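Local coordinates for Non-structural protein (Porcine reproductive and respiratory syndrome virus, PDB 3IFU) that acts as a zinc-binding papain-like cysteine protease, the leader protease at the start of the viral polyprotein, and probably suppresses host interferon-beta production, at residues C76-A80 against H146-K150; A31-L35 against G48-R52; I81-A85 against R97-A102; R7-N13 against C25-A31. All blocks are in the same frame, centred on the assembly; numbering follows the deposited sequence.

The four contacts fall into two pairs. Interactions 4 and 2 come first along the chain, both within the N-terminal zinc finger; their centres lie 9 Å apart, they share A31, and the backbones of R52 and P12 also meet. Interactions 1 and 3 belong to the papain-like protease part, 12 Å apart between centres, with 81-85/97-102 nested inside the loop that 76-80/146-150 closes, and D149 packing on P83. Interactions 3 and 4 touch where T26 meets M98 and A102 of helix 94-108, which places the finger against that helix of the protease part. Each part carries its own zinc ion, one in interaction 4 and the other in interaction 1.

Interaction 1. Residues C76-A80 against H146-K150; sequences CWLSA and HVSDK. With ZN (zinc ion), chain B.
The sulfur of C76 is held from two directions: C76 SG binds the zinc ion at 2.5 Å and also accepts the backbone N-H of V147, with N to SG 3.3 Å and a nearly straight N-H...S angle of 164°. A chi1 of 62° sets SG between the backbone N and the carbonyl carbon of C76, and from there it faces the first residue of strand 147-148. H146 reaches the same zinc through ND1 at 2.2 Å. The metal therefore joins the two segments directly, and C76 SG lies at the edge of the imidazole, 89° off the ring normal, not over a face. Three residues after C76, S79 has its OG anti to its own backbone N, which carries the oxygen across to D149. The D149 amide approaches S79 OG at 2.9 Å, but the bond is strongly bent and weak. D149 OD1 lies 3.0 Å from S79 OG, while D149 OD2 accepts the backbone N-H of E20. Between these polar ends V147 supplies the apolar filling: its CG2 lies 4.0 Å from W77 CA and equally 4.0 Å from A80 CB, while V140, A142 and F176 also pack on V147. C70 and the terminal carboxylate of M180 complete the zinc shell, so the end of the chain is drawn into a site between the lead-in to helix 81-87 and edge strand 147-148. A cysteine before a helix, facing a histidine beside a strand, is consistent with the papain-like fold.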
loop_
_atom_site.group_PDB
_atom_site.type_symbol
_atom_site.label_atom_id
_atom_site.label_comp_id
_atom_site.label_asym_id
_atom_site.label_seq_id
_atom_site.Cartn_x
_atom_site.Cartn_y
_atom_site.Cartn_z
ATOM N N CYS A 76 -2.235 17.736 6.692
ATOM C CA CYS A 76 -1.651 16.623 5.970
ATOM C C CYS A 76 -1.679 15.319 6.775
ATOM O O CYS A 76 -1.449 14.243 6.221
ATOM C CB CYS A 76 -0.222 16.970 5.516
ATOM S SG CYS A 76 1.011 17.334 6.802
ATOM N N TRP A 77 -1.970 15.414 8.073
ATOM C CA TRP A 77 -2.048 14.228 8.922
ATOM C C TRP A 77 -3.225 13.349 8.516
ATOM O O TRP A 77 -3.280 12.176 8.877
ATOM C CB TRP A 77 -2.191 14.603 10.401
ATOM C CG TRP A 77 -3.175 15.700 10.659
ATOM C CD1 TRP A 77 -2.903 17.035 10.746
ATOM C CD2 TRP A 77 -4.591 15.567 10.836
ATOM N NE1 TRP A 77 -4.057 17.742 10.965
ATOM C CE2 TRP A 77 -5.111 16.865 11.029
ATOM C CE3 TRP A 77 -5.473 14.475 10.850
ATOM C CZ2 TRP A 77 -6.477 17.108 11.240
ATOM C CZ3 TRP A 77 -6.837 14.715 11.058
ATOM C CH2 TRP A 77 -7.321 16.023 11.251
ATOM N N LEU A 78 -4.167 13.917 7.768
ATOM C CA LEU A 78 -5.330 13.164 7.303
ATOM C C LEU A 78 -4.841 12.055 6.384
ATOM O O LEU A 78 -5.525 11.046 6.162
ATOM C CB LEU A 78 -6.298 14.074 6.538
ATOM C CG LEU A 78 -7.257 14.936 7.360
ATOM C CD1 LEU A 78 -8.040 15.850 6.444
ATOM C CD2 LEU A 78 -8.198 14.041 8.133
ATOM N N SER A 79 -3.639 12.263 5.860
ATOM C CA SER A 79 -2.991 11.327 4.960
ATOM C C SER A 79 -2.221 10.227 5.708
ATOM O O SER A 79 -1.865 9.212 5.124
ATOM C CB SER A 79 -2.054 12.117 4.042
ATOM O OG SER A 79 -1.234 11.267 3.273
ATOM N N ALA A 80 -1.973 10.419 7.003
ATOM C CA ALA A 80 -1.238 9.431 7.787
ATOM C C ALA A 80 -2.137 8.445 8.536
ATOM O O ALA A 80 -1.661 7.414 9.030
ATOM C CB ALA A 80 -0.312 10.131 8.765
ATOM N N HIS A 146 5.831 18.217 7.637
ATOM C CA HIS A 146 4.709 17.531 7.014
ATOM C C HIS A 146 4.835 16.023 6.893
ATOM O O HIS A 146 5.907 15.457 7.086
ATOM C CB HIS A 146 4.491 18.132 5.634
ATOM C CG HIS A 146 4.567 19.627 5.619
ATOM N ND1 HIS A 146 3.537 20.429 6.057
ATOM C CD2 HIS A 146 5.568 20.465 5.257
ATOM C CE1 HIS A 146 3.895 21.696 5.961
ATOM N NE2 HIS A 146 5.124 21.744 5.480
ATOM N N VAL A 147 3.718 15.380 6.577
ATOM C CA VAL A 147 3.683 13.937 6.387
ATOM C C VAL A 147 2.760 13.631 5.217
ATOM O O VAL A 147 1.941 14.463 4.825
ATOM C CB VAL A 147 3.157 13.174 7.644
ATOM C CG1 VAL A 147 4.020 13.485 8.851
ATOM C CG2 VAL A 147 1.705 13.517 7.907
ATOM N N SER A 148 2.898 12.430 4.666
ATOM C CA SER A 148 2.076 11.988 3.547
ATOM C C SER A 148 2.145 10.472 3.474
ATOM O O SER A 148 3.030 9.850 4.075
ATOM C CB SER A 148 2.583 12.589 2.232
ATOM O OG SER A 148 1.744 12.224 1.145
ATOM N N ASP A 149 1.212 9.875 2.738
ATOM C CA ASP A 149 1.196 8.426 2.591
ATOM C C ASP A 149 2.006 8.024 1.356
ATOM O O ASP A 149 2.163 6.847 1.041
ATOM C CB ASP A 149 -0.251 7.922 2.508
ATOM C CG ASP A 149 -0.953 8.343 1.234
ATOM O OD1 ASP A 149 -0.895 9.536 0.865
ATOM O OD2 ASP A 149 -1.579 7.469 0.603
ATOM N N LYS A 150 2.535 9.027 0.671
ATOM C CA LYS A 150 3.348 8.810 -0.519
ATOM C C LYS A 150 4.551 9.750 -0.477
ATOM O O LYS A 150 4.520 10.778 0.195
ATOM C CB LYS A 150 2.516 9.063 -1.783
ATOM C CG LYS A 150 1.563 7.924 -2.140
ATOM C CD LYS A 150 2.340 6.705 -2.637
ATOM C CE LYS A 150 1.429 5.593 -3.145
ATOM N NZ LYS A 150 0.631 4.973 -2.048
HETATM ZN ZN ZN B . 1.424 19.764 6.162
#

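Interaction 2. Residues A31-L35 against G48-R52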
loop_
_atom_site.group_PDB
_atom_site.type_symbol
_atom_site.label_atom_id
_atom_site.label_comp_id
_atom_site.label_asym_id
_atom_site.label_seq_id
_atom_site.Cartn_x
_atom_site.Cartn_y
_atom_site.Cartn_z
ATOM N N ALA A 31 -15.077 5.279 -0.788
ATOM C CA ALA A 31 -14.767 6.633 -1.246
ATOM C C ALA A 31 -15.832 7.629 -0.796
ATOM O O ALA A 31 -17.021 7.324 -0.807
ATOM C CB ALA A 31 -14.645 6.655 -2.764
ATOM N N ARG A 32 -15.401 8.821 -0.403
ATOM C CA ARG A 32 -16.322 9.856 0.051
ATOM C C ARG A 32 -16.543 10.966 -0.964
ATOM O O ARG A 32 -15.594 11.589 -1.438
ATOM C CB ARG A 32 -15.816 10.468 1.356
ATOM C CG ARG A 32 -16.587 10.011 2.568
ATOM C CD ARG A 32 -17.850 10.822 2.747
ATOM N NE ARG A 32 -17.772 11.640 3.954
ATOM C CZ ARG A 32 -17.709 11.150 5.189
ATOM N NH1 ARG A 32 -17.717 9.840 5.392
ATOM N NH2 ARG A 32 -17.637 11.969 6.223
ATOM N N SER A 33 -17.806 11.215 -1.285
ATOM C CA SER A 33 -18.159 12.266 -2.229
ATOM C C SER A 33 -18.110 13.633 -1.560
ATOM O O SER A 33 -17.928 13.743 -0.349
ATOM C CB SER A 33 -19.564 12.034 -2.797
ATOM O OG SER A 33 -19.571 10.987 -3.753
ATOM N N LEU A 34 -18.265 14.676 -2.364
ATOM C CA LEU A 34 -18.261 16.035 -1.852
ATOM C C LEU A 34 -19.542 16.269 -1.080
ATOM O O LEU A 34 -20.607 15.798 -1.473
ATOM C CB LEU A 34 -18.179 17.033 -3.002
ATOM C CG LEU A 34 -16.800 17.235 -3.623
ATOM C CD1 LEU A 34 -16.929 17.911 -4.984
ATOM C CD2 LEU A 34 -15.951 18.056 -2.667
ATOM N N LEU A 35 -19.432 16.994 0.024
ATOM C CA LEU A 35 -20.591 17.304 0.842
ATOM C C LEU A 35 -21.427 18.368 0.112
ATOM O O LEU A 35 -20.875 19.276 -0.515
ATOM C CB LEU A 35 -20.125 17.809 2.206
ATOM C CG LEU A 35 -20.873 17.242 3.413
ATOM C CD1 LEU A 35 -20.981 15.727 3.310
ATOM C CD2 LEU A 35 -20.134 17.642 4.679
ATOM N N GLY A 48 -13.832 20.231 5.596
ATOM C CA GLY A 48 -15.238 20.586 5.655
ATOM C C GLY A 48 -15.977 20.282 4.366
ATOM O O GLY A 48 -17.205 20.278 4.335
ATOM N N LEU A 49 -15.229 20.029 3.298
ATOM C CA LEU A 49 -15.839 19.711 2.013
ATOM C C LEU A 49 -16.333 18.257 2.010
ATOM O O LEU A 49 -17.020 17.824 1.084
ATOM C CB LEU A 49 -14.827 19.921 0.880
ATOM C CG LEU A 49 -14.006 21.219 0.911
ATOM C CD1 LEU A 49 -13.034 21.242 -0.257
ATOM C CD2 LEU A 49 -14.932 22.419 0.859
ATOM N N PHE A 50 -15.984 17.506 3.052
ATOM C CA PHE A 50 -16.398 16.111 3.143
ATOM C C PHE A 50 -16.883 15.718 4.537
ATOM O O PHE A 50 -17.773 14.877 4.681
ATOM C CB PHE A 50 -15.243 15.174 2.776
ATOM C CG PHE A 50 -14.640 15.426 1.423
ATOM C CD1 PHE A 50 -13.693 16.428 1.243
ATOM C CD2 PHE A 50 -14.972 14.620 0.340
ATOM C CE1 PHE A 50 -13.076 16.619 0.001
ATOM C CE2 PHE A 50 -14.364 14.802 -0.904
ATOM C CZ PHE A 50 -13.415 15.801 -1.074
ATOM N N TYR A 51 -16.285 16.329 5.554
ATOM C CA TYR A 51 -16.598 16.024 6.943
ATOM C C TYR A 51 -17.328 17.130 7.700
ATOM O O TYR A 51 -16.858 18.260 7.784
ATOM C CB TYR A 51 -15.300 15.687 7.667
ATOM C CG TYR A 51 -15.429 15.506 9.155
ATOM C CD1 TYR A 51 -16.111 14.417 9.687
ATOM C CD2 TYR A 51 -14.826 16.399 10.033
ATOM C CE1 TYR A 51 -16.180 14.215 11.059
ATOM C CE2 TYR A 51 -14.892 16.209 11.407
ATOM C CZ TYR A 51 -15.568 15.114 11.913
ATOM O OH TYR A 51 -15.612 14.904 13.272
ATOM N N ARG A 52 -18.471 16.773 8.274
ATOM C CA ARG A 52 -19.293 17.694 9.049
ATOM C C ARG A 52 -19.422 17.090 10.443
ATOM O O ARG A 52 -20.232 16.188 10.658
ATOM C CB ARG A 52 -20.679 17.810 8.410
ATOM C CG ARG A 52 -21.561 18.929 8.949
ATOM C CD ARG A 52 -22.941 18.881 8.288
ATOM N NE ARG A 52 -23.713 20.108 8.479
ATOM C CZ ARG A 52 -23.952 20.672 9.661
ATOM N NH1 ARG A 52 -23.481 20.125 10.776
ATOM N NH2 ARG A 52 -24.667 21.787 9.729
#
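F50 has CG anti to its carbonyl carbon (chi1 -56°), which swings the phenyl ring back toward 31-35 although its CB points the other way, while R32 is bent at chi2 and again at chi3 (-113°), folding its guanidinium over to the carbonyl of F50. F50 O then receives two N-H groups of one arginine. R32 NH2 to F50 O is 3.3 Å, with the oxygen at the edge and in the plane of the guanidinium, while R32 NE makes a weak bond to the same atom. The donor NH2 stands above the carbonyl plane of F50 and not on a lone pair. R32 NH2 also donates to A14 O, so this one nitrogen serves two carbonyls and the rotation of the guanidinium is restrained. A shorter backbone bond lies beside it: L35 N to L49 O, 2.8 Å, with an N-H...O angle of 169°. The ring of F50 lies against the backbone of R32 and S33 and the side chain of L34. R32 O lies at its edge, 3.5 Å from F50 CE2, and the methyl L34 CD2 makes an off-centre CH-pi contact, 4.2 Å from the ring centroid. L35 brings its CD2 to the backbone and base of the second segment: L35 CD2 is 3.6 Å from F50 O and 3.8 Å from R52 CB, the side chains of L35 and R52 crossing at about a right angle. Both segments are irregular loops of the N-terminal zinc finger. R32 and F50 pack on V23 of strand 23-25, R32 also touches the zinc ligands C8 and C25, and Y51 sets its ring edge-to-face with Y106 of helix 94-108.

Interaction 3. Residues I81-A85 against R97-A102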
loop_
_atom_site.group_PDB
_atom_site.type_symbol
_atom_site.label_atom_id
_atom_site.label_comp_id
_atom_site.label_asym_id
_atom_site.label_seq_id
_atom_site.Cartn_x
_atom_site.Cartn_y
_atom_site.Cartn_z
ATOM N N ILE A 81 -3.433 8.746 8.599
ATOM C CA ILE A 81 -4.382 7.887 9.302
ATOM C C ILE A 81 -4.409 6.421 8.834
ATOM O O ILE A 81 -4.250 5.504 9.649
ATOM C CB ILE A 81 -5.815 8.481 9.248
ATOM C CG1 ILE A 81 -5.802 9.897 9.839
ATOM C CG2 ILE A 81 -6.776 7.603 10.036
ATOM C CD1 ILE A 81 -7.156 10.489 10.078
ATOM N N PHE A 82 -4.591 6.197 7.536
ATOM C CA PHE A 82 -4.628 4.840 7.009
ATOM C C PHE A 82 -3.314 4.058 7.173
ATOM O O PHE A 82 -3.327 2.930 7.666
ATOM C CB PHE A 82 -5.039 4.841 5.530
ATOM C CG PHE A 82 -5.084 3.473 4.926
ATOM C CD1 PHE A 82 -6.077 2.570 5.293
ATOM C CD2 PHE A 82 -4.088 3.052 4.054
ATOM C CE1 PHE A 82 -6.075 1.261 4.808
ATOM C CE2 PHE A 82 -4.079 1.747 3.564
ATOM C CZ PHE A 82 -5.076 0.851 3.946
ATOM N N PRO A 83 -2.168 4.626 6.747
ATOM C CA PRO A 83 -0.898 3.902 6.892
ATOM C C PRO A 83 -0.577 3.487 8.332
ATOM O O PRO A 83 -0.118 2.369 8.576
ATOM C CB PRO A 83 0.125 4.886 6.338
ATOM C CG PRO A 83 -0.649 5.593 5.301
ATOM C CD PRO A 83 -1.964 5.866 5.980
ATOM N N ILE A 84 -0.808 4.390 9.282
ATOM C CA ILE A 84 -0.542 4.076 10.687
ATOM C C ILE A 84 -1.473 2.961 11.165
ATOM O O ILE A 84 -1.058 2.070 11.896
ATOM C CB ILE A 84 -0.721 5.317 11.601
ATOM C CG1 ILE A 84 0.386 6.336 11.321
ATOM C CG2 ILE A 84 -0.702 4.894 13.055
ATOM C CD1 ILE A 84 0.156 7.691 11.952
ATOM N N ALA A 85 -2.728 3.007 10.744
ATOM C CA ALA A 85 -3.672 1.978 11.139
ATOM C C ALA A 85 -3.339 0.626 10.500
ATOM O O ALA A 85 -3.395 -0.403 11.171
ATOM C CB ALA A 85 -5.090 2.396 10.777
ATOM N N ARG A 97 -8.931 -0.675 14.877
ATOM C CA ARG A 97 -7.712 0.123 14.807
ATOM C C ARG A 97 -7.899 1.429 14.030
ATOM O O ARG A 97 -7.479 2.487 14.490
ATOM C CB ARG A 97 -6.610 -0.703 14.152
ATOM C CG ARG A 97 -5.244 -0.124 14.337
ATOM C CD ARG A 97 -4.915 -0.051 15.809
ATOM N NE ARG A 97 -3.753 0.790 16.051
ATOM C CZ ARG A 97 -3.338 1.142 17.257
ATOM N NH1 ARG A 97 -4.001 0.723 18.322
ATOM N NH2 ARG A 97 -2.264 1.900 17.396
ATOM N N MET A 98 -8.517 1.349 12.851
ATOM C CA MET A 98 -8.760 2.523 12.016
ATOM C C MET A 98 -9.544 3.571 12.788
ATOM O O MET A 98 -9.202 4.758 12.780
ATOM C CB MET A 98 -9.529 2.123 10.754
ATOM C CG MET A 98 -10.142 3.287 9.953
ATOM S SD MET A 98 -9.017 4.636 9.440
ATOM C CE MET A 98 -7.995 3.844 8.235
ATOM N N VAL A 99 -10.589 3.115 13.468
ATOM C CA VAL A 99 -11.449 3.988 14.257
ATOM C C VAL A 99 -10.738 4.677 15.440
ATOM O O VAL A 99 -10.989 5.855 15.711
ATOM C CB VAL A 99 -12.674 3.199 14.760
ATOM C CG1 VAL A 99 -13.521 4.059 15.661
ATOM C CG2 VAL A 99 -13.488 2.714 13.571
ATOM N N ARG A 100 -9.855 3.956 16.132
ATOM C CA ARG A 100 -9.125 4.516 17.271
ATOM C C ARG A 100 -8.030 5.480 16.810
ATOM O O ARG A 100 -7.774 6.493 17.458
ATOM C CB ARG A 100 -8.484 3.403 18.099
ATOM C CG ARG A 100 -9.450 2.322 18.555
ATOM C CD ARG A 100 -10.296 2.771 19.723
ATOM N NE ARG A 100 -9.492 2.969 20.925
ATOM C CZ ARG A 100 -9.980 3.411 22.078
ATOM N NH1 ARG A 100 -11.266 3.697 22.177
ATOM N NH2 ARG A 100 -9.185 3.573 23.127
ATOM N N VAL A 101 -7.383 5.148 15.695
ATOM C CA VAL A 101 -6.321 5.977 15.129
ATOM C C VAL A 101 -6.853 7.329 14.628
ATOM O O VAL A 101 -6.231 8.369 14.851
ATOM C CB VAL A 101 -5.630 5.251 13.965
ATOM C CG1 VAL A 101 -4.700 6.202 13.230
ATOM C CG2 VAL A 101 -4.863 4.062 14.493
ATOM N N ALA A 102 -7.998 7.309 13.946
ATOM C CA ALA A 102 -8.599 8.536 13.430
ATOM C C ALA A 102 -9.003 9.442 14.595
ATOM O O ALA A 102 -8.643 10.617 14.633
ATOM C CB ALA A 102 -9.815 8.205 12.573
#
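R97 opens the second segment with its aliphatic part against helix 81-87: R97 CG lies 3.7 Å from A85 O, and the bend at chi2 leads the guanidinium away to a weak hydrogen bond between NH2 and the carbonyl of L119. M98 comes next and makes several contacts. Its CG is anti to its backbone N (chi1 166°), and further bends at chi2 and chi3 bring the terminal methyl onto F82 of helix 81-87. M98 CE sits at the edge of the F82 ring, 3.7 Å from F82 CD1, and M98 SD meets I81 CG2 at 3.8 Å. The thioether crosses both partners at about a right angle. At the base of the same residue, M98 CA is 3.9 Å from A85 CB, where the small methyl lets the backbones approach closely. Helices 81-87 and 94-108 belong to the helical part of the papain-like protease; the axes of 81-85 and 97-102 pass 9.1 Å apart with N-to-C directions 128° apart, so they run more antiparallel than parallel. V101 then splits its branches between two partners, with CG1 3.7 Å from I81 O and CG2 4.1 Å from A85 CB. I84 CG2 also touches V101 CG1. A102 follows, its CB against I81 CG2, while I81 also packs on I105 and Y106 farther along helix 94-108 and on F17 of strand 16-18.

Interaction 4. Residues R7-N13 against C25-A31. With ZN (zinc ion), chain C.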
loop_
_atom_site.group_PDB
_atom_site.type_symbol
_atom_site.label_atom_id
_atom_site.label_comp_id
_atom_site.label_asym_id
_atom_site.label_seq_id
_atom_site.Cartn_x
_atom_site.Cartn_y
_atom_site.Cartn_z
ATOM N N ARG A 7 -20.575 4.865 -3.603
ATOM C CA ARG A 7 -19.806 5.710 -2.695
ATOM C C ARG A 7 -20.189 5.448 -1.239
ATOM O O ARG A 7 -20.947 4.528 -0.945
ATOM C CB ARG A 7 -20.088 7.178 -3.032
ATOM C CG ARG A 7 -18.869 8.047 -3.292
ATOM C CD ARG A 7 -18.153 7.720 -4.596
ATOM N NE ARG A 7 -17.123 8.719 -4.882
ATOM C CZ ARG A 7 -16.221 8.621 -5.855
ATOM N NH1 ARG A 7 -16.209 7.559 -6.653
ATOM N NH2 ARG A 7 -15.323 9.586 -6.028
ATOM N N CYS A 8 -19.662 6.267 -0.336
ATOM C CA CYS A 8 -19.963 6.144 1.084
ATOM C C CYS A 8 -21.327 6.759 1.378
ATOM O O CYS A 8 -21.650 7.832 0.868
ATOM C CB CYS A 8 -18.901 6.861 1.919
ATOM S SG CYS A 8 -19.478 7.356 3.568
ATOM N N THR A 9 -22.115 6.087 2.210
ATOM C CA THR A 9 -23.443 6.576 2.556
ATOM C C THR A 9 -23.657 6.610 4.061
ATOM O O THR A 9 -24.733 6.267 4.545
ATOM C CB THR A 9 -24.553 5.698 1.948
ATOM O OG1 THR A 9 -24.216 5.365 0.598
ATOM C CG2 THR A 9 -25.884 6.452 1.950
ATOM N N CYS A 10 -22.626 7.007 4.797
ATOM C CA CYS A 10 -22.717 7.102 6.248
ATOM C C CYS A 10 -23.141 8.522 6.604
ATOM O O CYS A 10 -23.180 9.396 5.739
ATOM C CB CYS A 10 -21.357 6.808 6.893
ATOM S SG CYS A 10 -20.801 5.089 6.828
ATOM N N THR A 11 -23.476 8.751 7.869
ATOM C CA THR A 11 -23.851 10.093 8.299
ATOM C C THR A 11 -22.612 10.965 8.039
ATOM O O THR A 11 -21.488 10.551 8.313
ATOM C CB THR A 11 -24.230 10.102 9.796
ATOM O OG1 THR A 11 -23.135 9.602 10.572
ATOM C CG2 THR A 11 -25.442 9.215 10.036
ATOM N N PRO A 12 -22.801 12.186 7.512
ATOM C CA PRO A 12 -21.661 13.065 7.223
ATOM C C PRO A 12 -20.725 13.380 8.385
ATOM O O PRO A 12 -19.700 14.037 8.183
ATOM C CB PRO A 12 -22.330 14.314 6.659
ATOM C CG PRO A 12 -23.589 14.373 7.441
ATOM C CD PRO A 12 -24.065 12.935 7.408
ATOM N N ASN A 13 -21.058 12.925 9.591
ATOM C CA ASN A 13 -20.191 13.194 10.733
ATOM C C ASN A 13 -19.183 12.058 10.946
ATOM O O ASN A 13 -18.436 12.048 11.929
ATOM C CB ASN A 13 -21.016 13.427 12.002
ATOM C CG ASN A 13 -21.537 12.145 12.606
ATOM O OD1 ASN A 13 -22.225 11.366 11.949
ATOM N ND2 ASN A 13 -21.214 11.922 13.872
ATOM N N CYS A 25 -13.941 7.186 3.781
ATOM C CA CYS A 25 -14.652 7.241 5.042
ATOM C C CYS A 25 -13.984 6.316 6.048
ATOM O O CYS A 25 -13.629 5.184 5.727
ATOM C CB CYS A 25 -16.099 6.812 4.849
ATOM S SG CYS A 25 -16.976 6.536 6.400
ATOM N N THR A 26 -13.815 6.808 7.269
ATOM C CA THR A 26 -13.198 6.041 8.338
ATOM C C THR A 26 -14.059 4.853 8.768
ATOM O O THR A 26 -13.549 3.836 9.230
ATOM C CB THR A 26 -12.931 6.961 9.549
ATOM O OG1 THR A 26 -11.771 7.762 9.289
ATOM C CG2 THR A 26 -12.705 6.159 10.801
ATOM N N ARG A 27 -15.370 4.983 8.596
ATOM C CA ARG A 27 -16.316 3.938 8.986
ATOM C C ARG A 27 -16.479 2.736 8.056
ATOM O O ARG A 27 -16.380 1.594 8.504
ATOM C CB ARG A 27 -17.703 4.548 9.222
ATOM C CG ARG A 27 -17.925 5.099 10.610
ATOM C CD ARG A 27 -19.254 4.591 11.162
ATOM N NE ARG A 27 -20.396 5.459 10.879
ATOM C CZ ARG A 27 -20.572 6.670 11.409
ATOM N NH1 ARG A 27 -19.676 7.173 12.252
ATOM N NH2 ARG A 27 -21.657 7.376 11.111
ATOM N N CYS A 28 -16.749 2.990 6.776
ATOM C CA CYS A 28 -16.975 1.919 5.801
ATOM C C CYS A 28 -15.867 1.721 4.773
ATOM O O CYS A 28 -15.968 0.836 3.925
ATOM C CB CYS A 28 -18.290 2.160 5.057
ATOM S SG CYS A 28 -18.262 3.599 3.968
ATOM N N LEU A 29 -14.829 2.554 4.834
ATOM C CA LEU A 29 -13.696 2.449 3.916
ATOM C C LEU A 29 -14.067 2.654 2.445
ATOM O O LEU A 29 -13.336 2.234 1.547
ATOM C CB LEU A 29 -13.018 1.089 4.097
ATOM C CG LEU A 29 -12.690 0.753 5.553
ATOM C CD1 LEU A 29 -12.310 -0.716 5.709
ATOM C CD2 LEU A 29 -11.572 1.666 6.021
ATOM N N SER A 30 -15.203 3.301 2.198
ATOM C CA SER A 30 -15.638 3.565 0.833
ATOM C C SER A 30 -15.322 5.009 0.492
ATOM O O SER A 30 -15.297 5.864 1.380
ATOM C CB SER A 30 -17.138 3.321 0.696
ATOM O OG SER A 30 -17.467 1.986 1.045
ATOM N N ALA A 31 -15.077 5.279 -0.788
ATOM C CA ALA A 31 -14.767 6.633 -1.246
ATOM C C ALA A 31 -15.832 7.629 -0.796
ATOM O O ALA A 31 -17.021 7.324 -0.807
ATOM C CB ALA A 31 -14.645 6.655 -2.764
HETATM ZN ZN ZN C . -18.910 5.563 5.271
#
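Four cysteine sulfurs tie R7-N13 to C25-A31 through one zinc ion: C8 SG and C10 SG bind at 2.5 Å, C25 SG and C28 SG at 2.4 Å. Together they form the Cys4 site of the N-terminal zinc finger, each segment supplying two ligands. Backbone amides back the sulfurs up within each segment. C10 N donates to C8 SG at 3.4 Å with an angle of 166°, and C28 N donates to C25 SG at 3.6 Å with an angle of 164°; such N-H...S bonds would be expected to spread the negative charge of the bound sulfurs. C8 also joins the segments by its backbone, its N meeting A31 O at 2.9 Å, nearly along the C=O axis. At the far end of the contact R27 is bent at chi2 and chi3, so that its guanidinium curls past C10 to T11. R27 NH2 reaches T11 OG1 at 2.7 Å, with the oxygen at the edge and in the plane of the guanidinium, but the strongly bent N-H...O makes this bond weak. Around the metal the packing is light: R27 CB rests against C10 SG, S30 CB against the backbone of C8, and P163 and P165 of the second subunit lie on L29 and S30. A31 CB sits over one face of the R7 guanidinium, 3.8 Å above its plane and off-centre.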